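Local coordinates for phosphodiesterase MJ0936 (Methanocaldococcus jannaschii, PDB 2AHD), which belongs to the calcineurin-like phosphoesterase superfamily, a group of enzymes built on two beta sheets packed face to face between outer layers of helices, at residues A[52-57]-A[77-82]; A[119-124]-A[134-139]; A[90-95]-A[112-117]. One frame throughout, in Å; residues are numbered along the deposited sequence.

The three contacts illustrate how a layered alpha/beta sandwich is held together. Contact 1 (52-57 with 77-82) comes first along the chain and pairs two strands at one border of the six-stranded sheet. Contact 3 (90-95 with 112-117) follows, joining two parallel strands of the five-stranded sheet, and contact 2 (119-124 with 134-139) closes the series. Contacts 2 and 3, with centres about 16 Å apart, share this second sheet, where strands 115-118 and 133-136 are neighbours. Contacts 1 and 3, about 15 Å apart between centres, meet where Ile54 packs on Ile95, bringing the two sheets together. Contacts 1 and 2 lie on opposite sides of the chain's centre and do not touch.

Contact 1 of 3, residues A[52-57]-A[77-82]; sequences NIIATY and ENIIDD
Parallel strand pairing at the border of a six-stranded sheet is illustrated by Ile53, Ile54 and Ala55 beside Ile79 and Ile80. Strand 79-81 is one of the sheet's two edge strands. Ile79 is held through both its backbone N and its backbone O: the N donates to Ile53 O (2.8 Å) and the O receives Ala55 N (2.8 Å). Ahead of the strand, Asn78 continues the pattern with its side chain. Its OD1 accepts Ile53 N at 2.7 Å, the donor standing 37° above the amide plane, while its ND2 reaches Leu71 O of helix 64-74. The main side-chain meeting is between Ile80 and Tyr57, which cross at about a right angle. Because CG1 of Ile80 lies anti to the backbone N (chi1 -168°), it passes over one face of the Tyr57 ring, 3.9 Å from the centroid, as a CH-pi contact. The Tyr57 hydroxyl bonds to Lys68, and its ring has a cation-pi partner in Arg64, both on helix 64-74. Ala55 and Ile80 share one side, Ile54 and Ile79 the opposite one, where Ile54 touches Ile84 of the second sheet. The arrangement is that of a beta-alpha-beta crossover, strand 52-56 to helix 64-74 to strand 79-81.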
loop_
_atom_site.group_PDB
_atom_site.type_symbol
_atom_site.label_atom_id
_atom_site.label_comp_id
_atom_site.label_asym_id
_atom_site.label_seq_id
_atom_site.Cartn_x
_atom_site.Cartn_y
_atom_site.Cartn_z
ATOM N N ASN A 52 -2.784 11.347 2.107
ATOM C CA ASN A 52 -2.667 10.805 3.460
ATOM C C ASN A 52 -2.310 9.324 3.358
ATOM O O ASN A 52 -2.325 8.749 2.270
ATOM C CB ASN A 52 -3.976 10.969 4.220
ATOM C CG ASN A 52 -5.116 10.238 3.557
ATOM O OD1 ASN A 52 -5.460 10.522 2.405
ATOM N ND2 ASN A 52 -5.706 9.284 4.275
ATOM N N ILE A 53 -2.024 8.693 4.492
ATOM C CA ILE A 53 -1.604 7.299 4.472
ATOM C C ILE A 53 -2.416 6.275 5.253
ATOM O O ILE A 53 -2.875 6.521 6.371
ATOM C CB ILE A 53 -0.127 7.187 4.943
ATOM C CG1 ILE A 53 0.763 8.087 4.079
ATOM C CG2 ILE A 53 0.336 5.737 4.868
ATOM C CD1 ILE A 53 2.195 8.166 4.530
ATOM N N ILE A 54 -2.575 5.113 4.630
ATOM C CA ILE A 54 -3.270 3.970 5.220
ATOM C C ILE A 54 -2.242 2.858 5.039
ATOM O O ILE A 54 -2.105 2.304 3.948
ATOM C CB ILE A 54 -4.556 3.576 4.445
ATOM C CG1 ILE A 54 -5.447 4.801 4.213
ATOM C CG2 ILE A 54 -5.319 2.521 5.225
ATOM C CD1 ILE A 54 -4.881 5.806 3.218
ATOM N N ALA A 55 -1.502 2.551 6.097
ATOM C CA ALA A 55 -0.464 1.535 6.022
ATOM C C ALA A 55 -0.739 0.319 6.889
ATOM O O ALA A 55 -1.547 0.364 7.807
ATOM C CB ALA A 55 0.866 2.150 6.405
ATOM N N THR A 56 -0.055 -0.774 6.582
ATOM C CA THR A 56 -0.199 -2.012 7.329
ATOM C C THR A 56 1.185 -2.512 7.698
ATOM O O THR A 56 2.134 -2.350 6.931
ATOM C CB THR A 56 -0.915 -3.080 6.501
ATOM O OG1 THR A 56 -2.317 -2.795 6.473
ATOM C CG2 THR A 56 -0.700 -4.452 7.100
ATOM N N TYR A 57 1.298 -3.118 8.874
ATOM C CA TYR A 57 2.578 -3.627 9.355
ATOM C C TYR A 57 3.077 -4.833 8.571
ATOM O O TYR A 57 2.322 -5.752 8.257
ATOM C CB TYR A 57 2.484 -3.992 10.845
ATOM C CG TYR A 57 2.298 -2.809 11.766
ATOM C CD1 TYR A 57 3.247 -1.795 11.824
ATOM C CD2 TYR A 57 1.162 -2.698 12.571
ATOM C CE1 TYR A 57 3.074 -0.697 12.656
ATOM C CE2 TYR A 57 0.978 -1.597 13.413
ATOM C CZ TYR A 57 1.938 -0.599 13.448
ATOM O OH TYR A 57 1.756 0.503 14.257
ATOM N N GLU A 77 -4.584 12.098 10.520
ATOM C CA GLU A 77 -5.387 11.186 9.709
ATOM C C GLU A 77 -4.704 9.842 9.439
ATOM O O GLU A 77 -5.312 8.790 9.628
ATOM C CB GLU A 77 -5.735 11.850 8.374
ATOM C CG GLU A 77 -6.461 13.179 8.506
ATOM C CD GLU A 77 -6.715 13.847 7.156
ATOM O OE1 GLU A 77 -7.460 13.269 6.328
ATOM O OE2 GLU A 77 -6.165 14.948 6.921
ATOM N N ASN A 78 -3.447 9.879 8.991
ATOM C CA ASN A 78 -2.695 8.665 8.683
ATOM C C ASN A 78 -3.004 7.547 9.674
ATOM O O ASN A 78 -3.219 7.807 10.855
ATOM C CB ASN A 78 -1.192 8.963 8.683
ATOM C CG ASN A 78 -0.801 10.035 7.671
ATOM O OD1 ASN A 78 -1.440 10.190 6.627
ATOM N ND2 ASN A 78 0.267 10.767 7.970
ATOM N N ILE A 79 -3.032 6.307 9.192
ATOM C CA ILE A 79 -3.324 5.164 10.056
ATOM C C ILE A 79 -2.581 3.878 9.692
ATOM O O ILE A 79 -2.402 3.574 8.519
ATOM C CB ILE A 79 -4.829 4.862 10.062
ATOM C CG1 ILE A 79 -5.369 4.881 8.631
ATOM C CG2 ILE A 79 -5.544 5.875 10.921
ATOM C CD1 ILE A 79 -6.801 4.446 8.513
ATOM N N ILE A 80 -2.162 3.117 10.701
ATOM C CA ILE A 80 -1.441 1.872 10.465
ATOM C C ILE A 80 -1.870 0.782 11.452
ATOM O O ILE A 80 -1.983 1.026 12.649
ATOM C CB ILE A 80 0.093 2.100 10.557
ATOM C CG1 ILE A 80 0.841 0.877 10.027
ATOM C CG2 ILE A 80 0.498 2.388 11.991
ATOM C CD1 ILE A 80 2.325 1.075 9.941
ATOM N N ASP A 81 -2.110 -0.421 10.937
ATOM C CA ASP A 81 -2.549 -1.562 11.749
ATOM C C ASP A 81 -2.249 -2.846 10.967
ATOM O O ASP A 81 -2.021 -2.790 9.755
ATOM C CB ASP A 81 -4.063 -1.426 12.023
ATOM C CG ASP A 81 -4.620 -2.510 12.960
ATOM O OD1 ASP A 81 -5.802 -2.380 13.364
ATOM O OD2 ASP A 81 -3.901 -3.485 13.287
ATOM N N ASP A 82 -2.230 -3.988 11.645
ATOM C CA ASP A 82 -1.984 -5.245 10.960
ATOM C C ASP A 82 -2.966 -5.459 9.811
ATOM O O ASP A 82 -2.579 -5.928 8.733
ATOM C CB ASP A 82 -2.079 -6.403 11.929
ATOM C CG ASP A 82 -0.808 -6.601 12.712
ATOM O OD1 ASP A 82 0.243 -6.882 12.088
ATOM O OD2 ASP A 82 -0.861 -6.475 13.954
HETATM O O HOH W 1 -0.400 -7.549 7.699
#

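Contact 2 of 3, residues A[119-124]-A[134-139]; sequences GHTHER and VINPGE
Asn136 and Glu139 of one segment meet Thr121 and His122 of the other where strand 133-136 runs out into an Asx turn. Residues 119-122 read Gly-His-Thr-His, matching the GHxH signature of calcineurin-like phosphoesterases, whose histidines belong to the metal centre in characterised relatives.

The side chain of Asn136 shows how a single amide can serve both segments. Its CB lies 3.6 Å from Glu123 O. With CG anti to the backbone N (chi1 -176°), the amide is directed toward the loop 119-124, and CG comes to 3.2 Å from Glu123 O. The two ends then divide the work. OD1 turns back to its own segment and accepts Gly138 N at 2.9 Å, the bond that defines the Asx turn. ND2 reaches across to Thr121 OG1 at 2.8 Å, though this hydrogen bond is strongly bent and weak; it also lies near Glu123 O, at an angle too poor for a hydrogen bond.

At the turn the backbones run close, with Arg124 CA 3.6 Å from Gly138 CA, and Arg124 CB rests by that same CA. Gly138, with phi 89°, adopts a backbone conformation readily open to glycine.

Glu139 supplies the stronger polar link, a His-carboxylate hydrogen bond. Its OE1 is bonded to Thr145, while OE2 takes Leu144 N as well as the histidine, which together settle the carboxylate. The His122 ring, which also meets the ring of His10, stands almost perpendicular to this carboxylate, at 84°, and donates through ND1 to Glu139 OE2 at 2.6 Å from above the carboxylate plane.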
loop_
_atom_site.group_PDB
_atom_site.type_symbol
_atom_site.label_atom_id
_atom_site.label_comp_id
_atom_site.label_asym_id
_atom_site.label_seq_id
_atom_site.Cartn_x
_atom_site.Cartn_y
_atom_site.Cartn_z
ATOM N N GLY A 119 0.803 -7.120 0.048
ATOM C CA GLY A 119 2.154 -7.138 -0.490
ATOM C C GLY A 119 2.880 -8.385 -0.029
ATOM O O GLY A 119 2.402 -9.495 -0.247
ATOM N N HIS A 120 4.041 -8.211 0.590
ATOM C CA HIS A 120 4.815 -9.331 1.128
ATOM C C HIS A 120 5.486 -10.286 0.166
ATOM O O HIS A 120 6.627 -10.667 0.382
ATOM C CB HIS A 120 3.948 -10.156 2.062
ATOM C CG HIS A 120 4.637 -11.362 2.615
ATOM N ND1 HIS A 120 5.876 -11.301 3.217
ATOM C CD2 HIS A 120 4.238 -12.650 2.707
ATOM C CE1 HIS A 120 6.208 -12.497 3.661
ATOM N NE2 HIS A 120 5.231 -13.333 3.365
ATOM N N THR A 121 4.774 -10.695 -0.878
ATOM C CA THR A 121 5.328 -11.624 -1.848
ATOM C C THR A 121 6.316 -10.963 -2.778
ATOM O O THR A 121 7.180 -11.631 -3.330
ATOM C CB THR A 121 4.232 -12.267 -2.701
ATOM O OG1 THR A 121 3.544 -11.253 -3.438
ATOM C CG2 THR A 121 3.247 -13.016 -1.820
ATOM N N HIS A 122 6.203 -9.649 -2.941
ATOM C CA HIS A 122 7.091 -8.920 -3.841
ATOM C C HIS A 122 6.634 -9.242 -5.263
ATOM O O HIS A 122 7.141 -8.699 -6.238
ATOM C CB HIS A 122 8.545 -9.373 -3.653
ATOM C CG HIS A 122 9.203 -8.849 -2.414
ATOM N ND1 HIS A 122 10.023 -7.743 -2.420
ATOM C CD2 HIS A 122 9.185 -9.292 -1.137
ATOM C CE1 HIS A 122 10.484 -7.528 -1.202
ATOM N NE2 HIS A 122 9.991 -8.454 -0.403
ATOM N N GLU A 123 5.664 -10.141 -5.367
ATOM C CA GLU A 123 5.123 -10.546 -6.655
ATOM C C GLU A 123 3.915 -9.715 -7.023
ATOM O O GLU A 123 2.818 -9.990 -6.562
ATOM C CB GLU A 123 4.717 -12.019 -6.622
ATOM C CG GLU A 123 5.871 -12.979 -6.422
ATOM C CD GLU A 123 6.940 -12.844 -7.497
ATOM O OE1 GLU A 123 7.937 -13.592 -7.443
ATOM O OE2 GLU A 123 6.790 -11.995 -8.402
ATOM N N ARG A 124 4.119 -8.704 -7.856
ATOM C CA ARG A 124 3.031 -7.839 -8.288
ATOM C C ARG A 124 1.973 -8.606 -9.075
ATOM O O ARG A 124 2.279 -9.264 -10.062
ATOM C CB ARG A 124 3.572 -6.720 -9.171
ATOM C CG ARG A 124 4.112 -7.215 -10.486
ATOM C CD ARG A 124 4.745 -6.128 -11.311
ATOM N NE ARG A 124 5.313 -6.702 -12.524
ATOM C CZ ARG A 124 6.358 -7.524 -12.548
ATOM N NH1 ARG A 124 6.962 -7.866 -11.421
ATOM N NH2 ARG A 124 6.789 -8.026 -13.695
ATOM N N VAL A 134 -8.291 -7.939 -6.767
ATOM C CA VAL A 134 -7.135 -8.331 -5.966
ATOM C C VAL A 134 -5.878 -7.645 -6.462
ATOM O O VAL A 134 -5.448 -7.874 -7.583
ATOM C CB VAL A 134 -6.931 -9.843 -6.024
ATOM C CG1 VAL A 134 -5.766 -10.233 -5.156
ATOM C CG2 VAL A 134 -8.192 -10.544 -5.570
ATOM N N ILE A 135 -5.274 -6.826 -5.611
ATOM C CA ILE A 135 -4.090 -6.080 -6.007
ATOM C C ILE A 135 -2.848 -6.178 -5.126
ATOM O O ILE A 135 -2.910 -6.000 -3.918
ATOM C CB ILE A 135 -4.430 -4.580 -6.145
ATOM C CG1 ILE A 135 -5.572 -4.390 -7.148
ATOM C CG2 ILE A 135 -3.187 -3.791 -6.567
ATOM C CD1 ILE A 135 -6.095 -2.967 -7.208
ATOM N N ASN A 136 -1.715 -6.458 -5.757
ATOM C CA ASN A 136 -0.427 -6.514 -5.082
ATOM C C ASN A 136 0.361 -5.538 -5.936
ATOM O O ASN A 136 0.597 -5.777 -7.112
ATOM C CB ASN A 136 0.195 -7.912 -5.157
ATOM C CG ASN A 136 1.499 -8.018 -4.373
ATOM O OD1 ASN A 136 2.342 -7.111 -4.392
ATOM N ND2 ASN A 136 1.677 -9.141 -3.690
ATOM N N PRO A 137 0.744 -4.405 -5.364
ATOM C CA PRO A 137 1.497 -3.423 -6.138
ATOM C C PRO A 137 2.901 -3.835 -6.543
ATOM O O PRO A 137 3.527 -3.172 -7.375
ATOM C CB PRO A 137 1.497 -2.202 -5.225
ATOM C CG PRO A 137 1.457 -2.802 -3.866
ATOM C CD PRO A 137 0.467 -3.916 -4.008
ATOM N N GLY A 138 3.395 -4.932 -5.975
ATOM C CA GLY A 138 4.746 -5.351 -6.285
ATOM C C GLY A 138 5.679 -4.665 -5.300
ATOM O O GLY A 138 5.229 -3.937 -4.424
ATOM N N GLU A 139 6.982 -4.875 -5.450
ATOM C CA GLU A 139 7.963 -4.299 -4.542
ATOM C C GLU A 139 8.496 -2.969 -5.026
ATOM O O GLU A 139 8.985 -2.842 -6.144
ATOM C CB GLU A 139 9.119 -5.273 -4.361
ATOM C CG GLU A 139 9.650 -5.808 -5.671
ATOM C CD GLU A 139 10.940 -6.559 -5.523
ATOM O OE1 GLU A 139 11.514 -6.950 -6.555
ATOM O OE2 GLU A 139 11.385 -6.754 -4.382
#

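Contact 3 of 3, residues A[90-95]-A[112-117]; sequences DLKFFI and LYDVVI
Two phenylalanines, Phe94 against Tyr113 and Phe93 against Val115 and Ile117, organise the two sides of a parallel strand pair. The Tyr113 ring receives the CB of Phe94 squarely over its centre, 3.7 Å from the centroid and only 6° off the normal. CG of Phe94 lies anti to the backbone N (chi1 -177°), which leaves CB as the atom over the ring. The planes of the two rings are 32° apart and their centroids 5.2 Å apart, an oblique pair, so the close meeting is the CH-pi contact. The Tyr113 hydroxyl bonds to Ser85 of strand 83-88.

Phe93, on the reverse side, is approached from two directions. Val115 runs beside it, pointing the same way, its CB over one face of the ring, offset toward the rim and 4.1 Å from the centroid. Ile117 CD1 comes to the edge in the ring plane, 4.0 Å from CD2 of Phe93.

At the start of the pairing, Asp114 lies against Lys92. Its OD2 takes Lys92 N through the anti lone pair, and Leu91 CD2 packs 3.7 Å from Asp114 CB, the two side chains at about a right angle. Lys92 O is gripped twice, by Asp114 N and by Val115 N (2.8 Å); further on, Ile117 N donates to Phe94 O at 3.0 Å.

Phe94 and Val116 are covered by helix 101-110, while Ile95 and Ile117 touch Ile32 of the six-stranded sheet. Strand 91-96, that helix and strand 115-118 form a beta-alpha-beta unit within one sheet-and-helix half of the four-layered alpha-beta-beta-alpha sandwich typical of the superfamily.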
loop_
_atom_site.group_PDB
_atom_site.type_symbol
_atom_site.label_atom_id
_atom_site.label_comp_id
_atom_site.label_asym_id
_atom_site.label_seq_id
_atom_site.Cartn_x
_atom_site.Cartn_y
_atom_site.Cartn_z
ATOM N N ASP A 90 -17.583 4.247 -2.309
ATOM C CA ASP A 90 -18.550 3.153 -2.226
ATOM C C ASP A 90 -17.918 1.762 -2.245
ATOM O O ASP A 90 -18.614 0.766 -2.045
ATOM C CB ASP A 90 -19.571 3.257 -3.373
ATOM C CG ASP A 90 -20.492 4.464 -3.239
ATOM O OD1 ASP A 90 -21.256 4.522 -2.247
ATOM O OD2 ASP A 90 -20.449 5.350 -4.125
ATOM N N LEU A 91 -16.607 1.699 -2.478
ATOM C CA LEU A 91 -15.891 0.426 -2.547
ATOM C C LEU A 91 -15.417 -0.080 -1.202
ATOM O O LEU A 91 -14.960 0.693 -0.367
ATOM C CB LEU A 91 -14.701 0.556 -3.489
ATOM C CG LEU A 91 -15.105 0.836 -4.935
ATOM C CD1 LEU A 91 -13.902 1.292 -5.743
ATOM C CD2 LEU A 91 -15.733 -0.418 -5.520
ATOM N N LYS A 92 -15.533 -1.391 -1.009
ATOM C CA LYS A 92 -15.119 -2.045 0.229
ATOM C C LYS A 92 -13.689 -2.542 0.079
ATOM O O LYS A 92 -13.393 -3.346 -0.806
ATOM C CB LYS A 92 -16.041 -3.230 0.541
ATOM C CG LYS A 92 -16.857 -3.090 1.826
ATOM C CD LYS A 92 -17.810 -1.902 1.772
ATOM C CE LYS A 92 -18.843 -2.052 0.662
ATOM N NZ LYS A 92 -19.745 -0.863 0.589
ATOM N N PHE A 93 -12.810 -2.054 0.948
ATOM C CA PHE A 93 -11.404 -2.428 0.915
ATOM C C PHE A 93 -10.977 -3.287 2.094
ATOM O O PHE A 93 -11.580 -3.239 3.166
ATOM C CB PHE A 93 -10.509 -1.182 0.929
ATOM C CG PHE A 93 -10.494 -0.411 -0.358
ATOM C CD1 PHE A 93 -11.551 0.408 -0.711
ATOM C CD2 PHE A 93 -9.398 -0.481 -1.207
ATOM C CE1 PHE A 93 -11.515 1.150 -1.890
ATOM C CE2 PHE A 93 -9.357 0.259 -2.385
ATOM C CZ PHE A 93 -10.416 1.074 -2.725
ATOM N N PHE A 94 -9.936 -4.082 1.868
ATOM C CA PHE A 94 -9.315 -4.897 2.906
ATOM C C PHE A 94 -7.839 -4.891 2.585
ATOM O O PHE A 94 -7.429 -5.382 1.541
ATOM C CB PHE A 94 -9.785 -6.331 2.934
ATOM C CG PHE A 94 -9.178 -7.111 4.057
ATOM C CD1 PHE A 94 -9.370 -6.713 5.373
ATOM C CD2 PHE A 94 -8.391 -8.224 3.809
ATOM C CE1 PHE A 94 -8.787 -7.412 6.428
ATOM C CE2 PHE A 94 -7.800 -8.932 4.861
ATOM C CZ PHE A 94 -8.002 -8.522 6.172
ATOM N N ILE A 95 -7.050 -4.333 3.494
ATOM C CA ILE A 95 -5.620 -4.207 3.302
ATOM C C ILE A 95 -4.817 -4.981 4.330
ATOM O O ILE A 95 -5.174 -5.038 5.499
ATOM C CB ILE A 95 -5.223 -2.739 3.376
ATOM C CG1 ILE A 95 -6.138 -1.924 2.464
ATOM C CG2 ILE A 95 -3.783 -2.570 2.975
ATOM C CD1 ILE A 95 -5.910 -0.436 2.536
ATOM N N LEU A 112 -16.883 -10.017 0.937
ATOM C CA LEU A 112 -17.438 -8.925 1.717
ATOM C C LEU A 112 -16.734 -7.632 1.345
ATOM O O LEU A 112 -17.100 -6.563 1.826
ATOM C CB LEU A 112 -17.268 -9.206 3.207
ATOM C CG LEU A 112 -17.958 -10.482 3.685
ATOM C CD1 LEU A 112 -17.574 -10.798 5.117
ATOM C CD2 LEU A 112 -19.452 -10.303 3.556
ATOM N N TYR A 113 -15.725 -7.733 0.483
ATOM C CA TYR A 113 -14.959 -6.563 0.051
ATOM C C TYR A 113 -14.892 -6.462 -1.457
ATOM O O TYR A 113 -14.915 -7.467 -2.158
ATOM C CB TYR A 113 -13.534 -6.628 0.595
ATOM C CG TYR A 113 -13.451 -6.665 2.095
ATOM C CD1 TYR A 113 -13.501 -5.488 2.846
ATOM C CD2 TYR A 113 -13.332 -7.883 2.770
ATOM C CE1 TYR A 113 -13.432 -5.524 4.232
ATOM C CE2 TYR A 113 -13.265 -7.931 4.153
ATOM C CZ TYR A 113 -13.311 -6.747 4.880
ATOM O OH TYR A 113 -13.212 -6.789 6.251
ATOM N N ASP A 114 -14.789 -5.235 -1.946
ATOM C CA ASP A 114 -14.722 -4.983 -3.383
ATOM C C ASP A 114 -13.296 -5.115 -3.887
ATOM O O ASP A 114 -13.048 -5.630 -4.984
ATOM C CB ASP A 114 -15.249 -3.577 -3.690
ATOM C CG ASP A 114 -16.731 -3.448 -3.427
ATOM O OD1 ASP A 114 -17.515 -4.095 -4.155
ATOM O OD2 ASP A 114 -17.111 -2.711 -2.494
ATOM N N VAL A 115 -12.370 -4.643 -3.058
ATOM C CA VAL A 115 -10.956 -4.667 -3.377
ATOM C C VAL A 115 -10.178 -5.292 -2.237
ATOM O O VAL A 115 -10.562 -5.158 -1.086
ATOM C CB VAL A 115 -10.441 -3.234 -3.601
ATOM C CG1 VAL A 115 -9.042 -3.261 -4.182
ATOM C CG2 VAL A 115 -11.399 -2.482 -4.519
ATOM N N VAL A 116 -9.101 -6.002 -2.568
ATOM C CA VAL A 116 -8.228 -6.615 -1.563
ATOM C C VAL A 116 -6.794 -6.321 -1.983
ATOM O O VAL A 116 -6.337 -6.763 -3.028
ATOM C CB VAL A 116 -8.424 -8.132 -1.452
ATOM C CG1 VAL A 116 -7.500 -8.690 -0.408
ATOM C CG2 VAL A 116 -9.847 -8.440 -1.073
ATOM N N ILE A 117 -6.100 -5.549 -1.161
ATOM C CA ILE A 117 -4.731 -5.150 -1.435
ATOM C C ILE A 117 -3.758 -5.800 -0.457
ATOM O O ILE A 117 -4.045 -5.893 0.732
ATOM C CB ILE A 117 -4.608 -3.630 -1.332
ATOM C CG1 ILE A 117 -5.653 -2.973 -2.238
ATOM C CG2 ILE A 117 -3.196 -3.198 -1.693
ATOM C CD1 ILE A 117 -5.662 -1.480 -2.164
#